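Local coordinates for type-2 restriction enzyme AgeI (Thalassobius gelatinovorus, PDB 5DWA), which recognises the double-stranded DNA sequence 5'-ACCGGT-3' and cleaves it after the first adenine, dimerising from a monomer to do so, at residues S138-V143 with S176-A181; H166-L171 with S192-L197; T196-S201 with G213-P218; S235-Y240 with R255-S260. One frame throughout, in Å; residues are numbered along the deposited sequence.

Contact 1. Residues S138-V143 with S176-A181; sequences SRKVDV and SDDIPA. With nucleotides of chain C.
Asp178 OD1, which lies 3.3 Å from Lys140 CG, is held by His166 ND1 and approached by water 1, while OD2 of the same carboxylate forms a salt bridge with Lys168. Water 1 stands 2.7 Å from Asp178 OD1 and also 2.7 Å from Asp142 OD2, an acceptor already taken up by Ala167 N; the two acidic groups probably share its protons, and Lys140 NZ gives it a weak hydrogen bond. Lysine suits this place because its long apolar chain can pass the acidic pair Asp177 and Asp178 and still deliver a charge. Lys140 CG swings opposite the backbone N (chi1 -173°), 3.5 Å from Asp177 O, and the chain bends at the next bond. Lys140 NZ then donates a short hydrogen bond to OP1 of DC5 of chain C, 2.5 Å. With a serine in place of Lys140, that phosphate is likely to lose its cationic partner and a gap to open beside Asp178. Lys140 also centres an inverse gamma turn, and Lys140 O lies 3.4 Å from Ala181 CB, whose small size permits the approach. The loop thus rests on helix 178-187, with strand 159-168 touching both through His166 and helix 84-109 against Asp142.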
# COMPACT_ATOMS: atom_id res chain seq x y z
N SER A 138 -11.23 -8.01 7.56
CA SER A 138 -10.71 -9.22 8.19
C SER A 138 -9.80 -10.07 7.30
O SER A 138 -9.06 -10.92 7.81
CB SER A 138 -11.88 -10.09 8.69
OG SER A 138 -12.62 -10.61 7.60
N ARG A 139 -9.82 -9.85 5.99
CA ARG A 139 -8.97 -10.64 5.09
C ARG A 139 -7.48 -10.39 5.27
O ARG A 139 -6.66 -11.21 4.84
CB ARG A 139 -9.35 -10.36 3.63
CG ARG A 139 -10.79 -10.68 3.29
CD ARG A 139 -10.94 -11.11 1.84
NE ARG A 139 -11.30 -12.52 1.71
CZ ARG A 139 -10.56 -13.42 1.06
NH1 ARG A 139 -9.43 -13.07 0.47
NH2 ARG A 139 -10.97 -14.68 1.00
N LYS A 140 -7.12 -9.27 5.89
CA LYS A 140 -5.70 -8.91 6.02
C LYS A 140 -5.07 -9.65 7.20
O LYS A 140 -4.79 -9.06 8.26
CB LYS A 140 -5.53 -7.39 6.17
CG LYS A 140 -4.07 -6.89 6.15
CD LYS A 140 -3.29 -7.40 4.93
CE LYS A 140 -2.05 -6.52 4.69
NZ LYS A 140 -1.07 -7.15 3.76
N VAL A 141 -4.86 -10.94 7.00
CA VAL A 141 -4.10 -11.79 7.91
C VAL A 141 -3.46 -12.84 7.03
O VAL A 141 -4.05 -13.26 6.04
CB VAL A 141 -5.00 -12.39 9.02
CG1 VAL A 141 -6.08 -13.28 8.43
CG2 VAL A 141 -4.16 -13.14 10.04
N ASP A 142 -2.23 -13.25 7.36
CA ASP A 142 -1.42 -13.99 6.40
C ASP A 142 -1.20 -15.47 6.70
O ASP A 142 -1.25 -16.29 5.79
CB ASP A 142 -0.07 -13.28 6.27
CG ASP A 142 -0.23 -11.81 5.97
OD1 ASP A 142 -0.97 -11.50 5.01
OD2 ASP A 142 0.34 -10.98 6.69
N VAL A 143 -0.92 -15.79 7.95
CA VAL A 143 -0.59 -17.15 8.32
C VAL A 143 -1.48 -17.55 9.50
O VAL A 143 -1.59 -16.81 10.47
CB VAL A 143 0.91 -17.28 8.69
CG1 VAL A 143 1.25 -18.71 9.09
CG2 VAL A 143 1.83 -16.77 7.56
N SER A 176 -0.83 -0.42 8.83
CA SER A 176 -2.15 0.10 9.19
C SER A 176 -3.26 -0.73 8.53
O SER A 176 -4.37 -0.80 9.06
CB SER A 176 -2.28 1.57 8.79
OG SER A 176 -1.26 2.34 9.41
N ASP A 177 -2.95 -1.36 7.40
CA ASP A 177 -3.89 -2.25 6.71
C ASP A 177 -4.29 -3.42 7.62
O ASP A 177 -5.39 -3.95 7.51
CB ASP A 177 -3.30 -2.84 5.42
CG ASP A 177 -2.94 -1.80 4.39
OD1 ASP A 177 -3.17 -0.59 4.62
OD2 ASP A 177 -2.42 -2.19 3.32
N ASP A 178 -3.37 -3.83 8.48
CA ASP A 178 -3.58 -4.98 9.36
C ASP A 178 -4.33 -4.65 10.63
O ASP A 178 -4.85 -5.53 11.28
CB ASP A 178 -2.24 -5.60 9.76
CG ASP A 178 -1.49 -6.18 8.58
OD1 ASP A 178 -1.66 -7.39 8.32
OD2 ASP A 178 -0.75 -5.41 7.93
N ILE A 179 -4.37 -3.38 11.00
CA ILE A 179 -4.92 -3.02 12.31
C ILE A 179 -6.42 -3.37 12.46
O ILE A 179 -6.80 -3.96 13.46
CB ILE A 179 -4.69 -1.53 12.61
CG1 ILE A 179 -3.20 -1.30 12.85
CG2 ILE A 179 -5.49 -1.09 13.82
CD1 ILE A 179 -2.82 0.18 12.94
N PRO A 180 -7.26 -3.04 11.47
CA PRO A 180 -8.66 -3.43 11.70
C PRO A 180 -8.85 -4.95 11.79
O PRO A 180 -9.57 -5.40 12.67
CB PRO A 180 -9.39 -2.85 10.48
CG PRO A 180 -8.53 -1.70 10.05
CD PRO A 180 -7.13 -2.19 10.27
N ALA A 181 -8.19 -5.71 10.93
CA ALA A 181 -8.25 -7.17 11.03
C ALA A 181 -7.77 -7.64 12.39
O ALA A 181 -8.38 -8.51 13.01
CB ALA A 181 -7.42 -7.82 9.93
P DC C 5 -1.56 -7.16 0.65
OP1 DC C 5 -2.12 -8.10 1.65
OP2 DC C 5 -1.90 -5.72 0.72
O5' DC C 5 0.03 -7.31 0.66
C5' DC C 5 0.62 -8.59 0.55
C4' DC C 5 1.77 -8.56 -0.43
O4' DC C 5 1.26 -8.34 -1.75
C3' DC C 5 2.76 -7.44 -0.18
O3' DC C 5 3.76 -7.90 0.69
C2' DC C 5 3.31 -7.15 -1.59
C1' DC C 5 2.22 -7.66 -2.54
N1 DC C 5 1.50 -6.60 -3.31
C2 DC C 5 1.62 -6.55 -4.71
O2 DC C 5 2.33 -7.39 -5.27
N3 DC C 5 0.95 -5.60 -5.40
C4 DC C 5 0.19 -4.71 -4.75
N4 DC C 5 -0.46 -3.79 -5.47
C5 DC C 5 0.04 -4.75 -3.33
C6 DC C 5 0.71 -5.69 -2.66
O HOH W 1 0.17 -8.30 6.52

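Contact 2. Residues H166-L171 with S192-L197; sequences HAKVSL and SVLSTL. With nucleotides of chain C.
His166 CB sits 4.1 Å from Leu194 CD1, and because CG lies beside the backbone N (chi1 -53°), the ring swings back toward Ser192. His166 CD2 passes 3.5 Å from Val193 O, which lies near the ring plane, and His166 NE2 at the tip makes a weak hydrogen bond of 2.8 Å with Ser192 OG. ND1 turns instead to Asp178, so a histidine, with a nitrogen on either flank, can join the strand to the helix; Ser192 OG is held in turn by Ser182. Strands 159-168 and 191-196 run parallel in the mixed sheet, joined by helix 178-187 in a beta-alpha-beta crossover. Their backbones alternate bonds in the parallel manner: His166 N to Val193 O at 2.7 Å, then Ser195 N to His166 O, then Lys168 N to Ser195 O. At the last bridge, Lys168 O receives two donors, Leu197 N and the hydroxyl of Thr196, with Thr196 OG1 at 2.7 Å and tilted 33° from the carbonyl plane. A hydroxyl suits this place because Thr196 OG1, besides giving this bond, accepts one from Asp198 N; it also lies 3.6 Å from Leu171 CD2, the two side chains meeting nearly at a right angle. Past the strand, Ser170 OG donates to OP2 of DG7 of chain C at 2.6 Å, a small hydroxyl admitted close to the DNA backbone.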
# COMPACT_ATOMS: atom_id res chain seq x y z
N HIS A 166 0.17 -11.51 11.10
CA HIS A 166 0.32 -10.48 10.10
C HIS A 166 1.79 -10.41 9.79
O HIS A 166 2.57 -9.94 10.63
CB HIS A 166 -0.22 -9.16 10.64
CG HIS A 166 -1.61 -9.29 11.16
ND1 HIS A 166 -2.71 -9.03 10.37
CD2 HIS A 166 -2.08 -9.71 12.36
CE1 HIS A 166 -3.81 -9.27 11.08
NE2 HIS A 166 -3.45 -9.69 12.28
N ALA A 167 2.18 -10.90 8.62
CA ALA A 167 3.58 -11.03 8.25
C ALA A 167 3.93 -9.90 7.30
O ALA A 167 3.27 -9.73 6.27
CB ALA A 167 3.85 -12.38 7.61
N LYS A 168 4.92 -9.10 7.66
CA LYS A 168 5.32 -7.99 6.81
C LYS A 168 6.82 -7.89 6.77
O LYS A 168 7.46 -7.81 7.80
CB LYS A 168 4.75 -6.65 7.31
CG LYS A 168 3.31 -6.70 7.77
CD LYS A 168 2.72 -5.31 7.84
CE LYS A 168 2.31 -4.81 6.46
NZ LYS A 168 1.14 -5.56 5.92
N VAL A 169 7.39 -7.91 5.57
CA VAL A 169 8.81 -7.63 5.46
C VAL A 169 9.11 -6.23 5.98
O VAL A 169 10.05 -6.04 6.76
CB VAL A 169 9.29 -7.74 4.01
CG1 VAL A 169 10.69 -7.14 3.85
CG2 VAL A 169 9.25 -9.20 3.55
N SER A 170 8.28 -5.28 5.59
CA SER A 170 8.47 -3.88 5.95
C SER A 170 7.14 -3.30 6.35
O SER A 170 6.10 -3.72 5.84
CB SER A 170 9.08 -3.09 4.78
OG SER A 170 8.35 -3.29 3.58
N LEU A 171 7.16 -2.32 7.24
CA LEU A 171 5.92 -1.81 7.82
C LEU A 171 5.34 -0.64 7.04
O LEU A 171 4.15 -0.64 6.73
CB LEU A 171 6.16 -1.41 9.28
CG LEU A 171 6.60 -2.54 10.20
CD1 LEU A 171 6.75 -2.05 11.64
CD2 LEU A 171 5.62 -3.73 10.13
N SER A 192 -3.29 -12.41 17.63
CA SER A 192 -3.02 -11.65 16.42
C SER A 192 -1.61 -11.09 16.49
O SER A 192 -1.37 -10.05 17.12
CB SER A 192 -4.04 -10.53 16.24
OG SER A 192 -3.78 -9.78 15.06
N VAL A 193 -0.67 -11.78 15.85
CA VAL A 193 0.74 -11.46 16.00
C VAL A 193 1.24 -10.69 14.78
O VAL A 193 0.89 -11.02 13.65
CB VAL A 193 1.57 -12.74 16.19
CG1 VAL A 193 3.05 -12.45 16.29
CG2 VAL A 193 1.09 -13.49 17.45
N LEU A 194 2.01 -9.63 15.03
CA LEU A 194 2.74 -8.95 13.96
C LEU A 194 4.16 -9.51 13.91
O LEU A 194 4.93 -9.33 14.85
CB LEU A 194 2.77 -7.44 14.22
CG LEU A 194 3.49 -6.59 13.17
CD1 LEU A 194 2.77 -6.70 11.83
CD2 LEU A 194 3.57 -5.14 13.62
N SER A 195 4.49 -10.18 12.81
CA SER A 195 5.83 -10.70 12.59
C SER A 195 6.45 -9.91 11.46
O SER A 195 5.83 -9.76 10.41
CB SER A 195 5.81 -12.19 12.27
OG SER A 195 5.23 -12.92 13.33
N THR A 196 7.64 -9.37 11.66
CA THR A 196 8.20 -8.50 10.67
C THR A 196 9.70 -8.60 10.58
O THR A 196 10.37 -8.92 11.56
CB THR A 196 7.77 -7.03 10.95
OG1 THR A 196 8.19 -6.19 9.86
CG2 THR A 196 8.34 -6.52 12.30
N LEU A 197 10.23 -8.35 9.39
CA LEU A 197 11.67 -8.18 9.23
C LEU A 197 12.06 -6.73 9.50
O LEU A 197 13.25 -6.41 9.56
CB LEU A 197 12.11 -8.61 7.83
CG LEU A 197 11.89 -10.09 7.54
CD1 LEU A 197 12.38 -10.40 6.15
CD2 LEU A 197 12.59 -10.94 8.57
P DC C 6 4.39 -6.90 1.77
OP1 DC C 6 5.14 -7.72 2.71
OP2 DC C 6 3.36 -5.94 2.20
O5' DC C 6 5.47 -6.09 0.92
C5' DC C 6 6.49 -6.79 0.26
C4' DC C 6 7.28 -5.82 -0.58
O4' DC C 6 6.41 -5.17 -1.53
C3' DC C 6 8.00 -4.72 0.18
O3' DC C 6 9.25 -4.53 -0.41
C2' DC C 6 7.10 -3.49 -0.03
C1' DC C 6 6.52 -3.76 -1.41
N1 DC C 6 5.15 -3.22 -1.61
C2 DC C 6 4.87 -2.35 -2.66
O2 DC C 6 5.79 -1.98 -3.41
N3 DC C 6 3.60 -1.91 -2.83
C4 DC C 6 2.64 -2.34 -2.01
N4 DC C 6 1.40 -1.88 -2.21
C5 DC C 6 2.90 -3.25 -0.96
C6 DC C 6 4.15 -3.67 -0.79
P DG C 7 10.52 -4.08 0.44
OP1 DG C 7 11.58 -5.08 0.20
OP2 DG C 7 10.15 -3.71 1.81
O5' DG C 7 10.97 -2.72 -0.28
C5' DG C 7 11.27 -2.70 -1.65
C4' DG C 7 11.45 -1.26 -2.10
O4' DG C 7 10.16 -0.61 -2.20
C3' DG C 7 12.26 -0.39 -1.14
O3' DG C 7 12.95 0.56 -1.89
C2' DG C 7 11.18 0.26 -0.28
C1' DG C 7 10.09 0.50 -1.30
N9 DG C 7 8.75 0.49 -0.76
C8 DG C 7 8.35 0.13 0.51
N7 DG C 7 7.06 0.15 0.67
C5 DG C 7 6.57 0.52 -0.58
C6 DG C 7 5.24 0.70 -1.02
O6 DG C 7 4.19 0.55 -0.38
N1 DG C 7 5.19 1.07 -2.35
C2 DG C 7 6.28 1.25 -3.17
N2 DG C 7 6.02 1.60 -4.43
N3 DG C 7 7.53 1.09 -2.77
C4 DG C 7 7.60 0.72 -1.47

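Contact 3. Residues T196-S201 with G213-P218; sequences TLDVKS and GELGTP. With nucleotides of chain C.
Gly213 N donates to Lys200 O at 3.3 Å, in the carbonyl plane and on a lone pair, and so pins one irregular segment to the other. Gly213 takes a positive phi of 74° and has no side chain; a CB there would collide with Asp198 OD2. The carboxylate of Asp198 uses that room, its CG set opposite the backbone N (chi1 -169°), which sends it toward Glu214 N. Asp198 OD1 receives Glu214 N at 2.8 Å on the syn side, 23° out of the carboxylate plane, while OD2 is bonded by Thr244 and, through water 2, is linked to Leu215 N. Leu215 CD1 comes within 3.6 Å of Asp198 OD2, giving the acid an apolar flank. Lys200 CB and Glu214 CG meet at 3.4 Å, and the chains then part. Glu214 OE1 receives Ala172 N, and water 3 lies between it and Asp198 OD1. Lys200 continues to the major-groove edge of the DNA, where its NZ donates to O4 of DT9 of chain C at 2.8 Å and stands 3.1 Å from N7 of DG8 of chain C. The acids thus engage backbone amides, the Thr244 hydroxyl and water, while the lysine ammonium faces two base acceptors, consistent with reading the recognition sequence.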
# COMPACT_ATOMS: atom_id res chain seq x y z
N THR A 196 7.64 -9.37 11.66
CA THR A 196 8.20 -8.50 10.67
C THR A 196 9.70 -8.60 10.58
O THR A 196 10.37 -8.92 11.56
CB THR A 196 7.77 -7.03 10.95
OG1 THR A 196 8.19 -6.19 9.86
CG2 THR A 196 8.34 -6.52 12.30
N LEU A 197 10.23 -8.35 9.39
CA LEU A 197 11.67 -8.18 9.23
C LEU A 197 12.06 -6.73 9.50
O LEU A 197 13.25 -6.41 9.56
CB LEU A 197 12.11 -8.61 7.83
CG LEU A 197 11.89 -10.09 7.54
CD1 LEU A 197 12.38 -10.40 6.15
CD2 LEU A 197 12.59 -10.94 8.57
N ASP A 198 11.05 -5.86 9.64
CA ASP A 198 11.25 -4.43 9.91
C ASP A 198 12.34 -3.86 8.99
O ASP A 198 13.29 -3.24 9.45
CB ASP A 198 11.61 -4.20 11.38
CG ASP A 198 11.57 -2.71 11.78
OD1 ASP A 198 10.92 -1.90 11.08
OD2 ASP A 198 12.17 -2.36 12.82
N VAL A 199 12.20 -4.12 7.70
CA VAL A 199 13.15 -3.61 6.72
C VAL A 199 12.88 -2.15 6.39
O VAL A 199 11.77 -1.79 5.98
CB VAL A 199 13.10 -4.42 5.40
CG1 VAL A 199 13.93 -3.71 4.31
CG2 VAL A 199 13.60 -5.83 5.62
N LYS A 200 13.89 -1.31 6.57
CA LYS A 200 13.90 0.03 5.99
C LYS A 200 15.30 0.60 6.04
O LYS A 200 15.85 0.82 7.12
CB LYS A 200 12.95 1.00 6.69
CG LYS A 200 12.95 2.42 6.11
CD LYS A 200 12.49 2.45 4.64
CE LYS A 200 12.36 3.90 4.14
NZ LYS A 200 11.85 3.96 2.73
N SER A 201 15.88 0.82 4.87
CA SER A 201 17.12 1.58 4.77
C SER A 201 16.90 2.70 3.78
O SER A 201 16.12 2.56 2.84
CB SER A 201 18.29 0.69 4.35
OG SER A 201 18.30 0.51 2.94
N GLY A 213 15.15 0.09 10.21
CA GLY A 213 13.74 -0.20 10.41
C GLY A 213 12.89 1.03 10.70
O GLY A 213 13.37 2.16 10.60
N GLU A 214 11.64 0.81 11.10
CA GLU A 214 10.67 1.89 11.19
C GLU A 214 9.92 1.92 12.52
O GLU A 214 8.83 2.48 12.61
CB GLU A 214 9.66 1.78 10.04
CG GLU A 214 10.30 1.93 8.68
CD GLU A 214 9.35 1.73 7.52
OE1 GLU A 214 9.14 0.56 7.11
OE2 GLU A 214 8.82 2.73 7.01
N LEU A 215 10.50 1.33 13.56
CA LEU A 215 9.83 1.24 14.84
C LEU A 215 10.36 2.22 15.89
O LEU A 215 9.85 2.27 17.00
CB LEU A 215 9.90 -0.19 15.38
CG LEU A 215 8.91 -1.13 14.69
CD1 LEU A 215 9.23 -2.60 14.94
CD2 LEU A 215 7.49 -0.80 15.16
N GLY A 216 11.37 3.02 15.54
CA GLY A 216 11.88 4.01 16.48
C GLY A 216 12.34 3.40 17.79
O GLY A 216 12.82 2.27 17.81
N THR A 217 12.20 4.15 18.88
CA THR A 217 12.60 3.67 20.19
C THR A 217 11.47 3.95 21.18
O THR A 217 10.59 4.73 20.87
CB THR A 217 13.88 4.37 20.68
OG1 THR A 217 13.61 5.77 20.85
CG2 THR A 217 15.03 4.19 19.68
N PRO A 218 11.49 3.30 22.35
CA PRO A 218 10.47 3.65 23.36
C PRO A 218 10.47 5.14 23.70
O PRO A 218 9.40 5.74 23.83
CB PRO A 218 10.88 2.82 24.57
CG PRO A 218 11.53 1.62 23.98
CD PRO A 218 12.27 2.11 22.76
P DT C 9 15.46 6.68 -5.46
OP1 DT C 9 15.85 6.90 -6.86
OP2 DT C 9 16.48 6.74 -4.38
O5' DT C 9 14.28 7.67 -5.12
C5' DT C 9 13.11 7.64 -5.90
C4' DT C 9 12.02 8.43 -5.22
O4' DT C 9 11.74 7.85 -3.94
C3' DT C 9 12.35 9.89 -4.94
O3' DT C 9 11.53 10.69 -5.76
C2' DT C 9 12.05 10.07 -3.43
C1' DT C 9 11.21 8.85 -3.12
N1 DT C 9 11.29 8.33 -1.74
C2 DT C 9 10.15 8.28 -0.99
O2 DT C 9 9.08 8.72 -1.37
N3 DT C 9 10.31 7.70 0.24
C4 DT C 9 11.47 7.16 0.77
O4 DT C 9 11.51 6.65 1.88
C5 DT C 9 12.63 7.23 -0.08
C7 DT C 9 13.95 6.69 0.38
C6 DT C 9 12.48 7.79 -1.29
P DG C 8 14.52 0.79 -1.67
OP1 DG C 8 15.28 -0.34 -2.26
OP2 DG C 8 14.75 1.15 -0.25
O5' DG C 8 14.79 2.05 -2.60
C5' DG C 8 14.55 1.92 -4.00
C4' DG C 8 13.96 3.19 -4.57
O4' DG C 8 12.62 3.40 -4.06
C3' DG C 8 14.74 4.45 -4.26
O3' DG C 8 14.74 5.25 -5.43
C2' DG C 8 13.96 5.07 -3.08
C1' DG C 8 12.53 4.66 -3.39
N9 DG C 8 11.69 4.44 -2.23
C8 DG C 8 12.01 3.75 -1.08
N7 DG C 8 11.00 3.65 -0.24
C5 DG C 8 9.95 4.26 -0.90
C6 DG C 8 8.62 4.46 -0.49
O6 DG C 8 8.08 4.08 0.55
N1 DG C 8 7.87 5.15 -1.45
C2 DG C 8 8.36 5.59 -2.66
N2 DG C 8 7.49 6.24 -3.47
N3 DG C 8 9.61 5.41 -3.04
C4 DG C 8 10.35 4.75 -2.12
O HOH W 2 13.13 -0.11 13.86
O HOH W 3 9.83 -1.72 8.59

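Contact 4. Residues S235-Y240 with R255-S260; sequences SACFSY and RHIYVS
Cys237 and Tyr258 share the shortest of four backbone hydrogen bonds joining these segments, Tyr258 N to Cys237 O at 2.7 Å and almost straight at 175°. Cys237 N to His256 O, Ser239 N to Tyr258 O and Ser260 N to Ser239 O complete the set, and CA-H...O contacts such as Phe238 CA to Tyr258 O fill the intervals.

On the face of the sheet that bears Phe238 and Tyr258 the contact is aromatic. Both residues set CG opposite the carbonyl carbon (chi1 -64° in Phe238), which lays the rings side by side, pointing the same way. Their planes stand at 24° but are slid so far apart, with centroids separated by 5.2 Å, that the rings hardly overlap. Tyr258 CD2 sits over one face of the phenylalanine, 3.7 Å from Phe238 CE2. A flat, wholly apolar ring suits Phe238, which also meets Phe269 and Tyr272 of helix 268-277. Cutting Phe238 back to alanine is likely to uncover the flank of Tyr258 and open a gap beneath that helix. Ala236 CB, small enough to fit, touches the edge of the tyrosine ring.

The strands run parallel, and strand 257-259 is the outermost on this side of the mixed sheet within the chain, with strand 236-239 between it and strand 191-196.

On the face of Cys237 and Ile257 the apolar contact is slighter: Cys237 CB meets Ile257 CG1 at 3.9 Å, both beside Ile228 of helix 223-230.

Water adds polar links near both ends. Water 4 spans Ser235 O and His256 N, and water 5 donates to Ser239 O and to Ser260 OG, whose hydroxyl stands 3.4 Å from Tyr240 CE2.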
# COMPACT_ATOMS: atom_id res chain seq x y z
N SER A 235 -1.40 -8.55 19.42
CA SER A 235 -1.15 -9.33 20.63
C SER A 235 0.30 -9.19 21.05
O SER A 235 0.62 -9.12 22.24
CB SER A 235 -1.49 -10.81 20.41
OG SER A 235 -2.85 -10.97 20.07
N ALA A 236 1.17 -9.16 20.05
CA ALA A 236 2.61 -9.05 20.24
C ALA A 236 3.25 -8.80 18.89
O ALA A 236 2.65 -9.07 17.86
CB ALA A 236 3.18 -10.30 20.86
N CYS A 237 4.46 -8.24 18.91
CA CYS A 237 5.21 -8.01 17.69
C CYS A 237 6.58 -8.65 17.81
O CYS A 237 7.26 -8.51 18.83
CB CYS A 237 5.34 -6.51 17.41
SG CYS A 237 6.44 -6.07 16.02
N PHE A 238 6.96 -9.38 16.77
CA PHE A 238 8.27 -10.01 16.72
C PHE A 238 9.01 -9.48 15.52
O PHE A 238 8.54 -9.60 14.40
CB PHE A 238 8.14 -11.53 16.66
CG PHE A 238 7.52 -12.11 17.89
CD1 PHE A 238 6.14 -12.15 18.04
CD2 PHE A 238 8.31 -12.56 18.94
CE1 PHE A 238 5.57 -12.66 19.19
CE2 PHE A 238 7.74 -13.06 20.09
CZ PHE A 238 6.37 -13.11 20.21
N SER A 239 10.15 -8.84 15.77
CA SER A 239 10.97 -8.31 14.70
C SER A 239 12.24 -9.11 14.57
O SER A 239 12.83 -9.54 15.56
CB SER A 239 11.31 -6.84 14.95
OG SER A 239 12.25 -6.39 13.98
N TYR A 240 12.68 -9.30 13.33
CA TYR A 240 13.91 -10.03 13.06
C TYR A 240 14.96 -9.09 12.49
O TYR A 240 15.91 -9.51 11.83
CB TYR A 240 13.64 -11.22 12.14
CG TYR A 240 12.63 -12.15 12.76
CD1 TYR A 240 11.28 -12.08 12.41
CD2 TYR A 240 13.00 -13.04 13.75
CE1 TYR A 240 10.34 -12.92 13.00
CE2 TYR A 240 12.07 -13.88 14.35
CZ TYR A 240 10.74 -13.81 13.97
OH TYR A 240 9.81 -14.63 14.57
N ARG A 255 1.23 -4.61 25.47
CA ARG A 255 1.69 -5.34 24.30
C ARG A 255 3.13 -4.96 24.00
O ARG A 255 3.51 -3.80 24.15
CB ARG A 255 0.80 -5.05 23.09
CG ARG A 255 -0.69 -5.23 23.36
CD ARG A 255 -1.00 -6.66 23.77
NE ARG A 255 -2.43 -6.85 23.97
CZ ARG A 255 -3.00 -8.02 24.24
NH1 ARG A 255 -2.26 -9.12 24.35
NH2 ARG A 255 -4.32 -8.10 24.41
N HIS A 256 3.91 -5.93 23.54
CA HIS A 256 5.35 -5.73 23.42
C HIS A 256 5.90 -6.01 22.03
O HIS A 256 5.34 -6.79 21.27
CB HIS A 256 6.07 -6.62 24.43
CG HIS A 256 5.87 -6.19 25.85
ND1 HIS A 256 4.67 -6.36 26.51
CD2 HIS A 256 6.71 -5.60 26.73
CE1 HIS A 256 4.79 -5.89 27.74
NE2 HIS A 256 6.01 -5.42 27.90
N ILE A 257 7.00 -5.33 21.73
CA ILE A 257 7.85 -5.64 20.58
C ILE A 257 9.04 -6.46 21.07
O ILE A 257 9.78 -6.04 21.97
CB ILE A 257 8.35 -4.36 19.88
CG1 ILE A 257 7.19 -3.62 19.22
CG2 ILE A 257 9.41 -4.69 18.84
CD1 ILE A 257 7.46 -2.14 18.99
N TYR A 258 9.19 -7.66 20.50
CA TYR A 258 10.31 -8.56 20.77
C TYR A 258 11.24 -8.61 19.57
O TYR A 258 10.81 -8.45 18.43
CB TYR A 258 9.81 -9.96 21.12
CG TYR A 258 8.90 -10.00 22.32
CD1 TYR A 258 9.41 -9.97 23.61
CD2 TYR A 258 7.52 -10.04 22.17
CE1 TYR A 258 8.57 -9.99 24.72
CE2 TYR A 258 6.67 -10.06 23.26
CZ TYR A 258 7.21 -10.03 24.53
OH TYR A 258 6.36 -10.05 25.62
N VAL A 259 12.52 -8.85 19.83
CA VAL A 259 13.53 -8.80 18.78
C VAL A 259 14.43 -10.03 18.88
O VAL A 259 14.91 -10.36 19.96
CB VAL A 259 14.40 -7.52 18.87
CG1 VAL A 259 15.42 -7.47 17.75
CG2 VAL A 259 13.52 -6.27 18.84
N SER A 260 14.68 -10.69 17.75
CA SER A 260 15.55 -11.87 17.76
C SER A 260 16.15 -12.15 16.41
O SER A 260 15.75 -11.57 15.40
CB SER A 260 14.78 -13.11 18.24
OG SER A 260 13.96 -13.64 17.21
O HOH W 4 2.85 -8.58 23.79
O HOH W 5 11.69 -11.74 17.25

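In the fold
The four contacts follow the nuclease core across its sheet. Contacts 1 and 2 alternate along the chain, their centres 10 Å apart, and touch through a probable hydrogen bond and a salt bridge, as strand 159-168 leads into helix 178-187 and then strand 191-196. Contact 3 starts where contact 2 ends, sharing Thr196 and Leu197. Contact 4 comes last and adds the next two strands, its centre 9 Å from that of contact 2. Contacts 1, 2 and 3 bring side chains to the DNA, whereas contact 4 stays about 12 Å away at its nearest atom. The enzyme is a PD-(D/E)XK nuclease; Asp142 and Lys168 may belong to its site, though His166 stands where the motif has an acid.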